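Local coordinates for phosphate ABC transporter, periplasmic phosphate-binding protein (Borrelia burgdorferi, PDB 4N13) that binds inorganic phosphate with micromolar affinity as the solute-binding lipoprotein of the PstSACB ABC transporter, which imports phosphate, at residues A[88-97]-A[181-192]; A[105-116]-A[151-161]. All blocks are in the same frame, centred on the assembly; numbering follows the deposited sequence.

Contact 1: residues A[88-97]-A[181-192]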
loop_
_atom_site.group_PDB
_atom_site.type_symbol
_atom_site.label_atom_id
_atom_site.label_comp_id
_atom_site.label_asym_id
_atom_site.label_seq_id
_atom_site.Cartn_x
_atom_site.Cartn_y
_atom_site.Cartn_z
ATOM N N ALA A 88 -0.167 0.264 3.727
ATOM C CA ALA A 88 0.563 -0.889 4.244
ATOM C C ALA A 88 -0.310 -2.116 4.405
ATOM O O ALA A 88 -1.498 -2.010 4.716
ATOM C CB ALA A 88 1.214 -0.542 5.585
ATOM N N LEU A 89 0.298 -3.279 4.229
ATOM C CA LEU A 89 -0.382 -4.559 4.460
ATOM C C LEU A 89 0.400 -5.363 5.470
ATOM O O LEU A 89 1.633 -5.243 5.564
ATOM C CB LEU A 89 -0.535 -5.360 3.169
ATOM C CG LEU A 89 -1.395 -4.637 2.138
ATOM C CD1 LEU A 89 -0.521 -3.814 1.178
ATOM C CD2 LEU A 89 -2.287 -5.624 1.441
ATOM N N ILE A 90 -0.327 -6.201 6.198
ATOM C CA ILE A 90 0.245 -7.020 7.248
ATOM C C ILE A 90 -0.234 -8.455 7.067
ATOM O O ILE A 90 -1.264 -8.713 6.438
ATOM C CB ILE A 90 -0.152 -6.477 8.640
ATOM C CG1 ILE A 90 -1.645 -6.654 8.908
ATOM C CG2 ILE A 90 0.237 -5.009 8.724
ATOM C CD1 ILE A 90 -2.119 -6.107 10.258
ATOM N N PHE A 91 0.563 -9.374 7.574
ATOM C CA PHE A 91 0.285 -10.796 7.478
ATOM C C PHE A 91 -0.170 -11.340 8.826
ATOM O O PHE A 91 0.472 -11.103 9.860
ATOM C CB PHE A 91 1.515 -11.524 6.951
ATOM C CG PHE A 91 1.679 -11.336 5.471
ATOM C CD1 PHE A 91 1.163 -12.275 4.595
ATOM C CD2 PHE A 91 2.233 -10.188 4.947
ATOM C CE1 PHE A 91 1.252 -12.104 3.215
ATOM C CE2 PHE A 91 2.315 -10.011 3.551
ATOM C CZ PHE A 91 1.833 -10.983 2.717
ATOM N N ILE A 92 -1.283 -12.048 8.801
ATOM C CA ILE A 92 -1.876 -12.618 9.995
ATOM C C ILE A 92 -1.926 -14.131 9.873
ATOM O O ILE A 92 -2.059 -14.685 8.767
ATOM C CB ILE A 92 -3.288 -12.069 10.284
ATOM C CG1 ILE A 92 -4.218 -12.207 9.086
ATOM C CG2 ILE A 92 -3.183 -10.596 10.701
ATOM C CD1 ILE A 92 -5.667 -11.972 9.428
ATOM N N THR A 93 -1.795 -14.805 11.016
ATOM C CA THR A 93 -1.856 -16.252 11.037
ATOM C C THR A 93 -2.786 -16.725 12.117
ATOM O O THR A 93 -3.106 -16.014 13.080
ATOM C CB THR A 93 -0.471 -16.914 11.256
ATOM O OG1 THR A 93 -0.047 -16.738 12.602
ATOM C CG2 THR A 93 0.575 -16.364 10.313
ATOM N N SER A 94 -3.192 -17.979 11.990
ATOM C CA SER A 94 -3.884 -18.613 13.098
ATOM C C SER A 94 -2.946 -18.754 14.308
ATOM O O SER A 94 -1.736 -18.767 14.160
ATOM C CB SER A 94 -4.483 -19.928 12.653
ATOM O OG SER A 94 -3.521 -20.718 12.035
ATOM N N PRO A 95 -3.514 -18.795 15.516
ATOM C CA PRO A 95 -2.643 -18.614 16.681
ATOM C C PRO A 95 -1.860 -19.844 17.138
ATOM O O PRO A 95 -1.074 -19.734 18.063
ATOM C CB PRO A 95 -3.616 -18.157 17.779
ATOM C CG PRO A 95 -4.947 -18.685 17.358
ATOM C CD PRO A 95 -4.942 -18.674 15.854
ATOM N N GLU A 96 -2.103 -20.991 16.515
ATOM C CA GLU A 96 -1.439 -22.217 16.927
ATOM C C GLU A 96 -0.108 -22.410 16.208
ATOM O O GLU A 96 0.716 -23.212 16.647
ATOM C CB GLU A 96 -2.360 -23.435 16.764
ATOM C CG GLU A 96 -2.324 -24.126 15.408
ATOM C CD GLU A 96 -3.046 -23.356 14.312
ATOM O OE1 GLU A 96 -3.924 -23.952 13.647
ATOM O OE2 GLU A 96 -2.717 -22.174 14.088
ATOM N N ILE A 97 0.129 -21.653 15.137
ATOM C CA ILE A 97 1.464 -21.633 14.548
ATOM C C ILE A 97 2.302 -20.697 15.416
ATOM O O ILE A 97 1.941 -19.537 15.634
ATOM C CB ILE A 97 1.511 -21.208 13.037
ATOM C CG1 ILE A 97 1.975 -19.757 12.871
ATOM C CG2 ILE A 97 0.181 -21.470 12.337
ATOM C CD1 ILE A 97 2.174 -19.346 11.422
ATOM N N PRO A 181 -7.283 -23.902 10.208
ATOM C CA PRO A 181 -6.061 -24.193 10.957
ATOM C C PRO A 181 -4.803 -23.911 10.132
ATOM O O PRO A 181 -4.802 -23.987 8.905
ATOM C CB PRO A 181 -6.186 -25.684 11.299
ATOM C CG PRO A 181 -7.187 -26.219 10.366
ATOM C CD PRO A 181 -8.069 -25.104 9.905
ATOM N N HIS A 182 -3.721 -23.589 10.828
ATOM C CA HIS A 182 -2.404 -23.402 10.232
ATOM C C HIS A 182 -2.422 -22.488 9.026
ATOM O O HIS A 182 -1.763 -22.758 8.025
ATOM C CB HIS A 182 -1.812 -24.761 9.890
ATOM C CG HIS A 182 -1.720 -25.669 11.076
ATOM N ND1 HIS A 182 -2.444 -26.835 11.185
ATOM C CD2 HIS A 182 -0.991 -25.571 12.214
ATOM C CE1 HIS A 182 -2.166 -27.421 12.336
ATOM N NE2 HIS A 182 -1.284 -26.675 12.980
ATOM N N SER A 183 -3.142 -21.374 9.146
ATOM C CA SER A 183 -3.429 -20.504 8.029
ATOM C C SER A 183 -2.682 -19.184 8.116
ATOM O O SER A 183 -2.221 -18.766 9.174
ATOM C CB SER A 183 -4.934 -20.270 7.921
ATOM O OG SER A 183 -5.403 -19.588 9.037
ATOM N N ILE A 184 -2.561 -18.551 6.956
ATOM C CA ILE A 184 -1.914 -17.257 6.806
ATOM C C ILE A 184 -2.665 -16.478 5.722
ATOM O O ILE A 184 -3.001 -17.028 4.666
ATOM C CB ILE A 184 -0.393 -17.383 6.468
ATOM C CG1 ILE A 184 0.241 -15.996 6.314
ATOM C CG2 ILE A 184 -0.142 -18.255 5.227
ATOM C CD1 ILE A 184 1.751 -16.047 6.222
ATOM N N GLY A 185 -2.893 -15.196 5.980
ATOM C CA GLY A 185 -3.501 -14.284 5.028
ATOM C C GLY A 185 -2.922 -12.892 5.168
ATOM O O GLY A 185 -2.083 -12.651 6.044
ATOM N N TYR A 186 -3.385 -11.968 4.333
ATOM C CA TYR A 186 -2.932 -10.586 4.408
ATOM C C TYR A 186 -4.085 -9.617 4.392
ATOM O O TYR A 186 -5.095 -9.838 3.734
ATOM C CB TYR A 186 -1.954 -10.230 3.292
ATOM C CG TYR A 186 -2.399 -10.525 1.872
ATOM C CD1 TYR A 186 -3.151 -9.601 1.153
ATOM C CD2 TYR A 186 -2.058 -11.708 1.248
ATOM C CE1 TYR A 186 -3.545 -9.856 -0.132
ATOM C CE2 TYR A 186 -2.459 -11.965 -0.053
ATOM C CZ TYR A 186 -3.208 -11.027 -0.739
ATOM O OH TYR A 186 -3.599 -11.217 -2.047
ATOM N N ILE A 187 -3.927 -8.549 5.164
ATOM C CA ILE A 187 -4.938 -7.512 5.340
ATOM C C ILE A 187 -4.292 -6.135 5.385
ATOM O O ILE A 187 -3.110 -6.010 5.668
ATOM C CB ILE A 187 -5.785 -7.733 6.637
ATOM C CG1 ILE A 187 -4.889 -7.702 7.875
ATOM C CG2 ILE A 187 -6.595 -9.011 6.546
ATOM C CD1 ILE A 187 -5.625 -7.921 9.200
ATOM N N GLY A 188 -5.089 -5.112 5.134
ATOM C CA GLY A 188 -4.613 -3.760 5.322
ATOM C C GLY A 188 -4.278 -3.479 6.764
ATOM O O GLY A 188 -4.919 -3.993 7.684
ATOM N N LEU A 189 -3.305 -2.600 6.968
ATOM C CA LEU A 189 -2.871 -2.211 8.296
ATOM C C LEU A 189 -4.030 -1.729 9.178
ATOM O O LEU A 189 -4.010 -1.918 10.402
ATOM C CB LEU A 189 -1.822 -1.101 8.174
ATOM C CG LEU A 189 -1.307 -0.489 9.468
ATOM C CD1 LEU A 189 -0.583 -1.538 10.322
ATOM C CD2 LEU A 189 -0.392 0.687 9.115
ATOM N N GLY A 190 -5.008 -1.054 8.585
ATOM C CA GLY A 190 -6.142 -0.526 9.332
ATOM C C GLY A 190 -6.969 -1.591 10.025
ATOM O O GLY A 190 -7.788 -1.265 10.877
ATOM N N TYR A 191 -6.797 -2.849 9.627
ATOM C CA TYR A 191 -7.527 -3.970 10.201
ATOM C C TYR A 191 -6.737 -4.702 11.272
ATOM O O TYR A 191 -7.198 -5.723 11.771
ATOM C CB TYR A 191 -7.919 -4.935 9.092
ATOM C CG TYR A 191 -9.041 -4.410 8.263
ATOM C CD1 TYR A 191 -10.367 -4.688 8.625
ATOM C CD2 TYR A 191 -8.806 -3.629 7.133
ATOM C CE1 TYR A 191 -11.426 -4.211 7.894
ATOM C CE2 TYR A 191 -9.883 -3.125 6.382
ATOM C CZ TYR A 191 -11.180 -3.421 6.788
ATOM O OH TYR A 191 -12.247 -2.958 6.073
ATOM N N ALA A 192 -5.580 -4.165 11.669
ATOM C CA ALA A 192 -4.760 -4.801 12.697
ATOM C C ALA A 192 -5.538 -4.967 13.997
ATOM O O ALA A 192 -5.513 -6.042 14.608
ATOM C CB ALA A 192 -3.465 -3.995 12.922
#
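Ile90 and Ile187 meet through their CG1 carbons, 3.6 Å apart, in an antiparallel strand pair, 88-93 against 183-188, within the central sheet of one lobe of this class II periplasmic binding-protein fold. In Ile187, CG1 sits between the backbone N and the carbonyl carbon (chi1 61°), and the extended chain carries CD1 to CG2 of Ile92, which it meets at about a right angle. CD1 of Ile90 reaches the CB of Ala192, a residue small enough to bring the start of helix 192-197 close to this face; helix 170-179 also covers Ile187. Branched aliphatic residues suit such a buried sheet face.

The other face carries Phe91 and Tyr186 with Ile184 and Thr93. Tyr186 sets its CB over the Phe91 ring, a CH-pi contact 3.9 Å from the centroid, and the two side chains run side by side with their ring planes 56° apart. Helices 104-111 and 138-151 close over this face, and the hydroxyl of Tyr186 is bonded to Asn132.

Between the faces, backbone bonds pair Ile90 with Ile187 and Ile92 with Gly185 in both directions. Beyond Thr93 the pairing gives way to polar groups: Ser94 OG accepts from Ser183 N at 3.0 Å. In one of the two modelled conformers of Glu96, this hydroxyl also donates to the syn lone pair of Glu96 OE2, which would help fix the carboxylate's rotation. In that conformer the carboxylate stacks on the His182 imidazole with planes 17° apart, and its OE1, 3.6 Å above the ring centre, accepts the backbone N-H of His182, N to OE1 2.8 Å, from above the carboxylate plane.

Contact 2: residues A[105-116]-A[151-161]. With EDO (1,2-ethanediol), chain F.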
loop_
_atom_site.group_PDB
_atom_site.type_symbol
_atom_site.label_atom_id
_atom_site.label_comp_id
_atom_site.label_asym_id
_atom_site.label_seq_id
_atom_site.Cartn_x
_atom_site.Cartn_y
_atom_site.Cartn_z
ATOM N N GLU A 105 11.773 -13.051 1.701
ATOM C CA GLU A 105 12.050 -14.138 0.781
ATOM C C GLU A 105 11.187 -15.358 1.094
ATOM O O GLU A 105 10.573 -15.950 0.194
ATOM C CB GLU A 105 13.521 -14.524 0.815
ATOM C CG GLU A 105 13.882 -15.556 -0.246
ATOM C CD GLU A 105 14.138 -14.977 -1.647
ATOM O OE1 GLU A 105 14.120 -15.767 -2.611
ATOM O OE2 GLU A 105 14.352 -13.752 -1.801
ATOM N N ASN A 106 11.141 -15.755 2.363
ATOM C CA ASN A 106 10.357 -16.923 2.720
ATOM C C ASN A 106 8.863 -16.668 2.598
ATOM O O ASN A 106 8.097 -17.558 2.204
ATOM C CB ASN A 106 10.729 -17.434 4.110
ATOM C CG ASN A 106 12.029 -18.196 4.109
ATOM O OD1 ASN A 106 12.426 -18.739 3.089
ATOM N ND2 ASN A 106 12.689 -18.250 5.243
ATOM N N LEU A 107 8.444 -15.451 2.916
ATOM C CA LEU A 107 7.053 -15.088 2.762
ATOM C C LEU A 107 6.623 -15.205 1.288
ATOM O O LEU A 107 5.557 -15.753 0.982
ATOM C CB LEU A 107 6.855 -13.679 3.298
ATOM C CG LEU A 107 5.423 -13.150 3.314
ATOM C CD1 LEU A 107 4.485 -14.030 4.107
ATOM C CD2 LEU A 107 5.424 -11.754 3.917
ATOM N N ALA A 108 7.452 -14.695 0.386
ATOM C CA ALA A 108 7.161 -14.791 -1.038
ATOM C C ALA A 108 7.075 -16.240 -1.498
ATOM O O ALA A 108 6.258 -16.570 -2.346
ATOM C CB ALA A 108 8.197 -14.050 -1.831
ATOM N N LYS A 109 7.899 -17.117 -0.933
ATOM C CA LYS A 109 7.864 -18.528 -1.278
ATOM C C LYS A 109 6.623 -19.222 -0.710
ATOM O O LYS A 109 6.154 -20.204 -1.282
ATOM C CB LYS A 109 9.146 -19.205 -0.788
ATOM C CG LYS A 109 10.371 -18.851 -1.618
ATOM C CD LYS A 109 11.641 -19.422 -0.991
ATOM C CE LYS A 109 12.855 -19.136 -1.837
ATOM N NZ LYS A 109 14.070 -19.747 -1.249
ATOM N N ILE A 110 6.062 -18.739 0.404
ATOM C CA ILE A 110 4.749 -19.255 0.849
ATOM C C ILE A 110 3.690 -18.803 -0.166
ATOM O O ILE A 110 2.845 -19.584 -0.619
ATOM C CB ILE A 110 4.391 -18.780 2.281
ATOM C CG1 ILE A 110 5.337 -19.425 3.292
ATOM C CG2 ILE A 110 2.934 -19.063 2.589
ATOM C CD1 ILE A 110 5.193 -18.927 4.705
ATOM N N LEU A 111 3.764 -17.542 -0.553
ATOM C CA LEU A 111 2.772 -16.975 -1.446
ATOM C C LEU A 111 2.747 -17.619 -2.816
ATOM O O LEU A 111 1.675 -17.703 -3.414
ATOM C CB LEU A 111 2.968 -15.457 -1.576
ATOM C CG LEU A 111 2.757 -14.672 -0.296
ATOM C CD1 LEU A 111 3.176 -13.228 -0.464
ATOM C CD2 LEU A 111 1.325 -14.742 0.089
ATOM N N ASN A 112 3.913 -18.023 -3.324
ATOM C CA ASN A 112 3.979 -18.618 -4.646
ATOM C C ASN A 112 3.967 -20.140 -4.623
ATOM O O ASN A 112 4.027 -20.764 -5.673
ATOM C CB ASN A 112 5.171 -18.081 -5.452
ATOM C CG ASN A 112 6.409 -18.928 -5.339
ATOM O OD1 ASN A 112 6.678 -19.552 -4.308
ATOM N ND2 ASN A 112 7.193 -18.944 -6.412
ATOM N N GLY A 113 3.835 -20.734 -3.441
ATOM C CA GLY A 113 3.684 -22.174 -3.359
ATOM C C GLY A 113 4.959 -22.988 -3.269
ATOM O O GLY A 113 4.871 -24.216 -3.222
ATOM N N GLU A 114 6.123 -22.345 -3.283
ATOM C CA GLU A 114 7.374 -23.083 -3.098
ATOM C C GLU A 114 7.534 -23.613 -1.680
ATOM O O GLU A 114 8.244 -24.595 -1.458
ATOM C CB GLU A 114 8.576 -22.216 -3.467
ATOM C CG GLU A 114 8.710 -22.018 -4.955
ATOM C CD GLU A 114 9.891 -21.137 -5.338
ATOM O OE1 GLU A 114 10.844 -21.011 -4.538
ATOM O OE2 GLU A 114 9.861 -20.588 -6.457
ATOM N N ILE A 115 6.883 -22.965 -0.723
ATOM C CA ILE A 115 6.845 -23.449 0.662
ATOM C C ILE A 115 5.396 -23.745 1.008
ATOM O O ILE A 115 4.570 -22.855 0.940
ATOM C CB ILE A 115 7.431 -22.409 1.659
ATOM C CG1 ILE A 115 8.928 -22.260 1.436
ATOM C CG2 ILE A 115 7.134 -22.812 3.088
ATOM C CD1 ILE A 115 9.556 -21.162 2.281
ATOM N N GLN A 116 5.090 -24.992 1.353
ATOM C CA GLN A 116 3.707 -25.395 1.644
ATOM C C GLN A 116 3.511 -26.117 2.962
ATOM O O GLN A 116 2.400 -26.559 3.267
ATOM C CB GLN A 116 3.122 -26.233 0.507
ATOM C CG GLN A 116 2.968 -25.429 -0.744
ATOM C CD GLN A 116 2.157 -26.111 -1.803
ATOM O OE1 GLN A 116 1.318 -26.986 -1.512
ATOM N NE2 GLN A 116 2.379 -25.709 -3.051
ATOM N N ILE A 151 10.666 -10.514 -5.767
ATOM C CA ILE A 151 11.487 -11.613 -5.275
ATOM C C ILE A 151 11.854 -12.600 -6.389
ATOM O O ILE A 151 12.949 -13.154 -6.388
ATOM C CB ILE A 151 10.775 -12.369 -4.117
ATOM C CG1 ILE A 151 10.713 -11.540 -2.829
ATOM C CG2 ILE A 151 11.447 -13.696 -3.846
ATOM C CD1 ILE A 151 12.025 -11.213 -2.253
ATOM N N PHE A 152 10.925 -12.837 -7.305
ATOM C CA PHE A 152 11.097 -13.868 -8.329
ATOM C C PHE A 152 11.432 -13.279 -9.693
ATOM O O PHE A 152 10.915 -12.238 -10.075
ATOM C CB PHE A 152 9.844 -14.735 -8.402
ATOM C CG PHE A 152 9.574 -15.465 -7.126
ATOM C CD1 PHE A 152 8.477 -15.159 -6.341
ATOM C CD2 PHE A 152 10.451 -16.433 -6.676
ATOM C CE1 PHE A 152 8.254 -15.809 -5.149
ATOM C CE2 PHE A 152 10.222 -17.098 -5.482
ATOM C CZ PHE A 152 9.120 -16.777 -4.719
ATOM N N LYS A 153 12.285 -13.972 -10.427
ATOM C CA LYS A 153 12.797 -13.474 -11.688
ATOM C C LYS A 153 11.799 -13.579 -12.836
ATOM O O LYS A 153 11.720 -12.689 -13.680
ATOM C CB LYS A 153 14.070 -14.246 -12.045
ATOM C CG LYS A 153 14.802 -13.687 -13.242
ATOM C CD LYS A 153 16.122 -14.405 -13.511
ATOM C CE LYS A 153 15.878 -15.769 -14.119
ATOM N NZ LYS A 153 17.133 -16.497 -14.452
ATOM N N THR A 154 11.042 -14.667 -12.874
ATOM C CA THR A 154 10.181 -14.954 -14.020
ATOM C C THR A 154 8.702 -14.791 -13.704
ATOM O O THR A 154 8.282 -14.901 -12.556
ATOM C CB THR A 154 10.396 -16.386 -14.545
ATOM O OG1 THR A 154 9.866 -17.322 -13.602
ATOM C CG2 THR A 154 11.881 -16.661 -14.788
ATOM N N HIS A 155 7.908 -14.555 -14.740
ATOM C CA HIS A 155 6.468 -14.404 -14.564
ATOM C C HIS A 155 5.851 -15.667 -13.973
ATOM O O HIS A 155 4.997 -15.581 -13.104
ATOM C CB HIS A 155 5.782 -14.059 -15.892
ATOM C CG HIS A 155 6.135 -12.702 -16.415
ATOM N ND1 HIS A 155 5.714 -11.540 -15.806
ATOM C CD2 HIS A 155 6.858 -12.321 -17.495
ATOM C CE1 HIS A 155 6.173 -10.501 -16.482
ATOM N NE2 HIS A 155 6.871 -10.948 -17.510
ATOM N N GLU A 156 6.281 -16.834 -14.443
ATOM C CA GLU A 156 5.752 -18.097 -13.940
ATOM C C GLU A 156 6.009 -18.275 -12.445
ATOM O O GLU A 156 5.134 -18.736 -11.715
ATOM C CB GLU A 156 6.337 -19.276 -14.723
ATOM C CG GLU A 156 5.745 -20.618 -14.334
ATOM C CD GLU A 156 6.468 -21.277 -13.176
ATOM O OE1 GLU A 156 7.633 -20.910 -12.899
ATOM O OE2 GLU A 156 5.862 -22.176 -12.547
ATOM N N GLU A 157 7.196 -17.900 -11.975
ATOM C CA GLU A 157 7.507 -17.996 -10.548
ATOM C C GLU A 157 6.743 -16.955 -9.740
ATOM O O GLU A 157 6.365 -17.208 -8.595
ATOM C CB GLU A 157 9.005 -17.813 -10.314
ATOM C CG GLU A 157 9.879 -18.874 -10.971
ATOM C CD GLU A 157 11.326 -18.433 -11.240
ATOM O OE1 GLU A 157 11.689 -17.241 -11.063
ATOM O OE2 GLU A 157 12.105 -19.314 -11.662
ATOM N N ALA A 158 6.485 -15.803 -10.344
ATOM C CA ALA A 158 5.851 -14.684 -9.636
ATOM C C ALA A 158 4.331 -14.766 -9.765
ATOM O O ALA A 158 3.669 -13.781 -10.139
ATOM C CB ALA A 158 6.344 -13.353 -10.195
ATOM N N GLN A 159 3.793 -15.953 -9.528
ATOM C CA GLN A 159 2.366 -16.168 -9.506
ATOM C C GLN A 159 1.983 -16.756 -8.160
ATOM O O GLN A 159 2.755 -17.492 -7.549
ATOM C CB GLN A 159 1.963 -17.116 -10.632
ATOM C CG GLN A 159 2.278 -16.578 -12.018
ATOM C CD GLN A 159 1.730 -15.172 -12.258
ATOM O OE1 GLN A 159 0.583 -14.866 -11.908
ATOM N NE2 GLN A 159 2.552 -14.307 -12.857
ATOM N N PHE A 160 0.792 -16.421 -7.687
ATOM C CA PHE A 160 0.317 -16.955 -6.425
ATOM C C PHE A 160 0.070 -18.466 -6.529
ATOM O O PHE A 160 -0.363 -18.981 -7.568
ATOM C CB PHE A 160 -0.996 -16.282 -6.020
ATOM C CG PHE A 160 -0.850 -14.895 -5.434
ATOM C CD1 PHE A 160 -0.368 -14.702 -4.165
ATOM C CD2 PHE A 160 -1.256 -13.793 -6.162
ATOM C CE1 PHE A 160 -0.289 -13.428 -3.629
ATOM C CE2 PHE A 160 -1.181 -12.534 -5.625
ATOM C CZ PHE A 160 -0.704 -12.357 -4.349
ATOM N N ARG A 161 0.349 -19.160 -5.426
ATOM C CA ARG A 161 -0.062 -20.545 -5.214
ATOM C C ARG A 161 -1.502 -20.666 -5.668
ATOM O O ARG A 161 -2.353 -19.899 -5.247
ATOM C CB ARG A 161 0.089 -20.889 -3.723
ATOM C CG ARG A 161 -0.303 -22.282 -3.360
ATOM C CD ARG A 161 -0.057 -22.549 -1.894
ATOM N NE ARG A 161 -0.725 -23.793 -1.523
ATOM C CZ ARG A 161 -0.808 -24.281 -0.286
ATOM N NH1 ARG A 161 -0.241 -23.634 0.722
ATOM N NH2 ARG A 161 -1.484 -25.406 -0.062
HETATM C C1 EDO F . -5.013 -17.744 -6.857
HETATM O O1 EDO F . -4.644 -16.362 -6.760
HETATM C C2 EDO F . -5.394 -18.334 -5.500
HETATM O O2 EDO F . -4.326 -18.202 -4.558
HETATM O O HOH W 1 2.061 -21.993 0.580
#
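Ile151, the last residue of helix 138-151, lays CG1 against Ala108 CB at 3.7 Å, while its CG2 and CD1 touch the carboxylate of Glu105. The methyl of Ala108 lets the two helices come near each other here. Phe152 follows as the chain leaves helical geometry, and its ring is held between two groups: Ile151 CG2 lies over the centre of one face, and the Asn112 amide stacks on the opposite face with planes 9° apart and ND2 3.4 Å above the ring. Ala108 O lies at the ring edge, in plane.

Glu157 contributes its carbonyl, which accepts from Asn112 ND2 at 2.9 Å. The other N-H of that amide goes to Glu114 OE2, both partners lying in the amide plane, and OD1 takes Glu114 N in an Asx turn. Three bonds therefore fix the amide's rotation and keep it flat on Phe152. Phe160 brings an edge of its ring to Leu111 O, and this same oxygen receives Arg161 N at 2.8 Å in a nearly straight bond (173°) on a lone pair.

Arg161 extends past Gly113 until its guanidinium stacks face to face with the Gln116 amide, planes 13° apart. NE forms a salt bridge with Asp163, and NH1 donates to a water 2.8 Å away, which in turn donates to Ile110 O and Ile115 O. Both ends of the Gln116 amide are held, NE2 by Gly113 O and OE1 by Lys127 NZ. Gly113, with positive phi, closes helix 104-111 in a Schellman motif, a classic C-terminal helix cap, here braced by the loop that follows helix 138-151.

In the fold
Contact 2 is nested along the chain inside the loop closed by contact 1, and the two, with centres 18 Å apart, pack on each other within one lobe. The sheet face bearing Phe91 and Ile184 receives helix 104-111: Phe91 CE2 lies 3.6 Å from Leu107 CD2, and Ile184 CD1 lies 4.0 Å from Leu107 CD1. From the other segment of contact 2, Phe160 CZ approaches Tyr186 OH at 3.9 Å. Contact 1 comes close to the probable phosphate site, assigned by similarity: the side chain of Leu89 is about 4 Å from that of Ser139. Contact 2 stands farther back, the side chain of Phe160 about 8 Å from that of Ser137.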